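Alcohol oxidase (Myceliophthora thermophila, PDB 6F74) binds FAD and is a VAO-type flavoprotein, probably an oxidase that uses molecular oxygen. Local coordinates at residues A221-S233 / W240-G254. Residues are numbered along the deposited sequence; the frame is centred on the assembly and turned at random.
Sequences ANNVIAVGGGSPS and WPSGGGHGPATHNFG. With FAD (flavin-adenine dinucleotide), chain I.
The Trp240 indole meets the glycine backbone of 221-233 obliquely, with CZ2 3.3 Å from Gly228 C and CH2 near Val227 O. Gly245 CA covers one face of the indole over its centre, and Pro241 CD lies in plane at an edge. The His246 imidazole carries FAD N3 over one face, offset toward the rim. Trp240 and His246 line the isoalloxazine site of this VAO-type (PCMH) FAD-binding domain. Gly230 N donates to FAD O4, and His246 N donates to FAD O2 at 3.1 Å. FAD N3 donates back to His246 O, so both segments grip the pyrimidine end of the flavin. Tyr352 and Glu543 bind the two imidazole nitrogens and fix the ring's rotation. Trp240 CG is anti to the backbone N (chi1 -171°), which brings the indole against both Gly229 N, at CZ2, and the flavin, at NE1. An alanine here is likely to open a gap beside Gly228 and Gly229 and leave FAD O2' without its indole neighbour. Farther along, Phe253 has Ala249 CB at its edge and Asn252 CB on one face. Val227 CG2 packs on Phe253 CB, and Ile225 CD1 meets Phe253 CE2 at 3.9 Å. Val227 CG1 presses on Thr250 CG2 at 3.4 Å, a tight fit. One water joins the backbones, donating to Gly228 O and accepting from Ala249 N, each at 2.8 Å.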
# COMPACT_ATOMS: atom_id res chain seq x y z
N ALA A 221 -18.22 12.25 11.72
CA ALA A 221 -18.84 13.32 12.51
C ALA A 221 -19.55 14.34 11.62
O ALA A 221 -20.47 14.98 12.05
CB ALA A 221 -17.79 14.01 13.37
N ASN A 222 -19.10 14.47 10.37
CA ASN A 222 -19.66 15.44 9.44
C ASN A 222 -20.53 14.82 8.35
O ASN A 222 -20.84 15.50 7.36
CB ASN A 222 -18.50 16.26 8.87
CG ASN A 222 -17.88 17.15 9.93
OD1 ASN A 222 -18.47 18.16 10.31
ND2 ASN A 222 -16.71 16.77 10.43
N ASN A 223 -20.94 13.56 8.54
CA ASN A 223 -21.82 12.86 7.60
C ASN A 223 -21.30 12.91 6.14
O ASN A 223 -22.06 13.15 5.21
CB ASN A 223 -23.24 13.44 7.70
CG ASN A 223 -24.31 12.53 7.09
OD1 ASN A 223 -24.17 11.31 7.05
ND2 ASN A 223 -25.41 13.14 6.62
N VAL A 224 -20.00 12.71 5.95
CA VAL A 224 -19.46 12.64 4.59
C VAL A 224 -18.61 11.38 4.43
O VAL A 224 -18.27 10.70 5.39
CB VAL A 224 -18.66 13.90 4.20
CG1 VAL A 224 -19.56 15.14 4.23
CG2 VAL A 224 -17.44 14.07 5.10
N ILE A 225 -18.28 11.10 3.18
CA ILE A 225 -17.49 9.94 2.81
C ILE A 225 -16.08 10.38 2.46
O ILE A 225 -15.88 11.14 1.52
CB ILE A 225 -18.12 9.19 1.62
CG1 ILE A 225 -19.52 8.69 2.00
CG2 ILE A 225 -17.24 8.00 1.20
CD1 ILE A 225 -20.28 8.02 0.88
N ALA A 226 -15.13 9.91 3.24
CA ALA A 226 -13.72 10.06 2.97
C ALA A 226 -13.29 8.75 2.31
O ALA A 226 -13.55 7.66 2.83
CB ALA A 226 -12.94 10.26 4.27
N VAL A 227 -12.65 8.89 1.16
CA VAL A 227 -12.24 7.77 0.34
C VAL A 227 -10.82 7.35 0.76
O VAL A 227 -9.84 7.84 0.20
CB VAL A 227 -12.33 8.11 -1.17
CG1 VAL A 227 -12.08 6.86 -2.01
CG2 VAL A 227 -13.70 8.64 -1.52
N GLY A 228 -10.76 6.46 1.76
CA GLY A 228 -9.52 5.95 2.33
C GLY A 228 -9.38 4.48 1.99
O GLY A 228 -10.14 3.95 1.19
N GLY A 229 -8.44 3.83 2.65
CA GLY A 229 -8.18 2.42 2.46
C GLY A 229 -9.17 1.54 3.19
O GLY A 229 -9.93 1.95 4.09
N GLY A 230 -9.12 0.27 2.81
CA GLY A 230 -9.93 -0.76 3.44
C GLY A 230 -9.46 -1.05 4.85
O GLY A 230 -10.25 -1.56 5.66
N SER A 231 -8.20 -0.73 5.14
CA SER A 231 -7.64 -0.81 6.47
C SER A 231 -7.40 0.62 6.98
O SER A 231 -6.88 1.45 6.23
CB SER A 231 -6.33 -1.56 6.42
OG SER A 231 -6.56 -2.90 5.95
N PRO A 232 -7.76 0.92 8.24
CA PRO A 232 -7.59 2.31 8.70
C PRO A 232 -6.24 2.70 9.28
O PRO A 232 -6.05 3.87 9.62
CB PRO A 232 -8.67 2.46 9.80
CG PRO A 232 -9.48 1.20 9.72
CD PRO A 232 -8.55 0.18 9.22
N SER A 233 -5.33 1.74 9.42
CA SER A 233 -4.01 2.00 10.01
C SER A 233 -2.99 2.73 9.11
O SER A 233 -2.17 3.51 9.62
CB SER A 233 -3.41 0.70 10.55
OG SER A 233 -2.08 0.91 11.04
N TRP A 240 0.14 5.99 0.49
CA TRP A 240 -1.19 5.51 0.10
C TRP A 240 -1.74 6.31 -1.11
O TRP A 240 -1.92 5.71 -2.17
CB TRP A 240 -2.16 5.44 1.29
CG TRP A 240 -3.45 4.76 1.01
CD1 TRP A 240 -3.77 3.46 1.23
CD2 TRP A 240 -4.62 5.37 0.46
NE1 TRP A 240 -5.06 3.22 0.83
CE2 TRP A 240 -5.61 4.38 0.37
CE3 TRP A 240 -4.92 6.66 0.02
CZ2 TRP A 240 -6.87 4.63 -0.15
CZ3 TRP A 240 -6.18 6.91 -0.48
CH2 TRP A 240 -7.15 5.91 -0.55
N PRO A 241 -1.92 7.66 -0.98
CA PRO A 241 -2.44 8.42 -2.10
C PRO A 241 -1.43 8.58 -3.25
O PRO A 241 -1.80 8.56 -4.41
CB PRO A 241 -2.78 9.80 -1.48
CG PRO A 241 -1.76 9.96 -0.41
CD PRO A 241 -1.59 8.55 0.15
N SER A 242 -0.16 8.69 -2.93
CA SER A 242 0.88 8.97 -3.96
C SER A 242 1.06 7.83 -4.96
O SER A 242 1.45 8.04 -6.12
CB SER A 242 2.22 9.32 -3.29
OG SER A 242 2.88 8.17 -2.77
N GLY A 243 0.76 6.61 -4.50
CA GLY A 243 0.80 5.44 -5.34
C GLY A 243 -0.49 5.07 -6.03
O GLY A 243 -0.50 4.18 -6.91
N GLY A 244 -1.58 5.75 -5.68
CA GLY A 244 -2.92 5.32 -6.10
C GLY A 244 -3.90 5.35 -4.97
O GLY A 244 -4.64 6.30 -4.85
N GLY A 245 -3.89 4.33 -4.13
CA GLY A 245 -4.80 4.25 -2.98
C GLY A 245 -6.19 3.73 -3.34
O GLY A 245 -6.99 4.49 -3.86
N HIS A 246 -6.46 2.46 -3.06
CA HIS A 246 -7.76 1.85 -3.26
C HIS A 246 -8.43 1.61 -1.93
O HIS A 246 -7.80 1.58 -0.89
CB HIS A 246 -7.67 0.52 -4.05
CG HIS A 246 -6.98 -0.57 -3.33
ND1 HIS A 246 -7.61 -1.37 -2.40
CD2 HIS A 246 -5.69 -0.97 -3.37
CE1 HIS A 246 -6.72 -2.21 -1.87
NE2 HIS A 246 -5.55 -1.98 -2.43
N GLY A 247 -9.74 1.46 -1.98
CA GLY A 247 -10.56 1.23 -0.79
C GLY A 247 -11.98 0.98 -1.24
O GLY A 247 -12.27 1.07 -2.42
N PRO A 248 -12.89 0.72 -0.31
CA PRO A 248 -14.27 0.43 -0.69
C PRO A 248 -14.96 1.47 -1.61
O PRO A 248 -15.74 1.08 -2.49
CB PRO A 248 -14.98 0.37 0.67
CG PRO A 248 -13.94 -0.18 1.58
CD PRO A 248 -12.67 0.54 1.14
N ALA A 249 -14.64 2.76 -1.41
CA ALA A 249 -15.34 3.86 -2.05
C ALA A 249 -14.71 4.41 -3.36
O ALA A 249 -15.25 5.35 -3.93
CB ALA A 249 -15.55 4.98 -1.04
N THR A 250 -13.62 3.82 -3.84
CA THR A 250 -12.87 4.40 -4.96
C THR A 250 -13.56 4.24 -6.33
O THR A 250 -13.53 5.17 -7.13
CB THR A 250 -11.42 3.91 -5.05
OG1 THR A 250 -11.37 2.48 -5.16
CG2 THR A 250 -10.62 4.36 -3.86
N HIS A 251 -14.16 3.08 -6.60
CA HIS A 251 -14.97 2.95 -7.80
C HIS A 251 -15.99 4.10 -7.91
O HIS A 251 -16.15 4.73 -8.95
CB HIS A 251 -15.71 1.61 -7.83
CG HIS A 251 -16.76 1.53 -8.89
ND1 HIS A 251 -16.45 1.31 -10.21
CD2 HIS A 251 -18.10 1.75 -8.84
CE1 HIS A 251 -17.56 1.37 -10.93
NE2 HIS A 251 -18.57 1.65 -10.12
N ASN A 252 -16.69 4.36 -6.82
CA ASN A 252 -17.77 5.36 -6.83
C ASN A 252 -17.28 6.78 -6.86
O ASN A 252 -17.91 7.62 -7.51
CB ASN A 252 -18.69 5.10 -5.66
CG ASN A 252 -19.63 3.93 -5.90
OD1 ASN A 252 -20.82 4.19 -6.05
ND2 ASN A 252 -19.15 2.67 -5.91
N PHE A 253 -16.17 7.09 -6.17
CA PHE A 253 -15.74 8.49 -6.00
C PHE A 253 -14.34 8.84 -6.49
O PHE A 253 -13.93 9.98 -6.40
CB PHE A 253 -15.89 8.83 -4.54
CG PHE A 253 -17.30 8.67 -4.03
CD1 PHE A 253 -18.30 9.55 -4.46
CD2 PHE A 253 -17.62 7.67 -3.15
CE1 PHE A 253 -19.60 9.40 -4.02
CE2 PHE A 253 -18.93 7.51 -2.71
CZ PHE A 253 -19.93 8.37 -3.14
N GLY A 254 -13.61 7.86 -7.03
CA GLY A 254 -12.25 8.08 -7.53
C GLY A 254 -11.18 7.48 -6.65
O GLY A 254 -11.38 7.27 -5.45
PA FAD I . 5.16 4.40 5.07
O1A FAD I . 5.94 3.09 5.14
O2A FAD I . 5.22 5.28 6.28
O5B FAD I . 5.66 5.18 3.80
C5B FAD I . 5.45 4.63 2.52
C4B FAD I . 6.28 5.41 1.51
O4B FAD I . 5.77 6.73 1.49
C3B FAD I . 7.75 5.54 1.81
O3B FAD I . 8.43 5.69 0.56
C2B FAD I . 7.87 6.86 2.53
O2B FAD I . 9.09 7.57 2.32
C1B FAD I . 6.76 7.66 1.90
N9A FAD I . 6.12 8.67 2.75
C8A FAD I . 5.32 8.43 3.80
N7A FAD I . 4.86 9.59 4.32
C5A FAD I . 5.37 10.57 3.59
C6A FAD I . 5.26 12.03 3.62
N6A FAD I . 4.49 12.57 4.58
N1A FAD I . 5.95 12.73 2.69
C2A FAD I . 6.72 12.11 1.75
N3A FAD I . 6.84 10.76 1.65
C4A FAD I . 6.19 9.97 2.54
N1 FAD I . -3.22 0.16 0.33
C2 FAD I . -4.40 0.30 -0.32
O2 FAD I . -4.40 0.89 -1.44
N3 FAD I . -5.56 -0.16 0.19
C4 FAD I . -5.63 -0.80 1.36
O4 FAD I . -6.70 -1.24 1.83
C4X FAD I . -4.38 -1.01 2.14
N5 FAD I . -4.39 -1.65 3.32
C5X FAD I . -3.23 -1.82 4.01
C6 FAD I . -3.26 -2.47 5.24
C7 FAD I . -2.11 -2.65 6.00
C7M FAD I . -2.31 -3.40 7.29
C8 FAD I . -0.81 -2.11 5.49
C8M FAD I . 0.49 -2.22 6.28
C9 FAD I . -0.78 -1.48 4.25
C9A FAD I . -1.94 -1.29 3.48
N10 FAD I . -1.95 -0.62 2.23
C10 FAD I . -3.15 -0.47 1.53
C1' FAD I . -0.71 -0.14 1.57
C2' FAD I . -0.31 1.29 1.67
O2' FAD I . -1.06 2.01 0.69
C3' FAD I . 1.18 1.43 1.35
O3' FAD I . 1.98 0.52 2.12
C4' FAD I . 1.67 2.86 1.55
O4' FAD I . 3.06 2.94 1.22
C5' FAD I . 1.43 3.32 2.98
O5' FAD I . 1.89 4.65 3.15
P FAD I . 2.35 4.99 4.63
O1P FAD I . 1.31 4.53 5.61
O2P FAD I . 2.79 6.42 4.61
O3P FAD I . 3.62 3.99 4.74
O HOH W 1 -12.81 3.68 0.46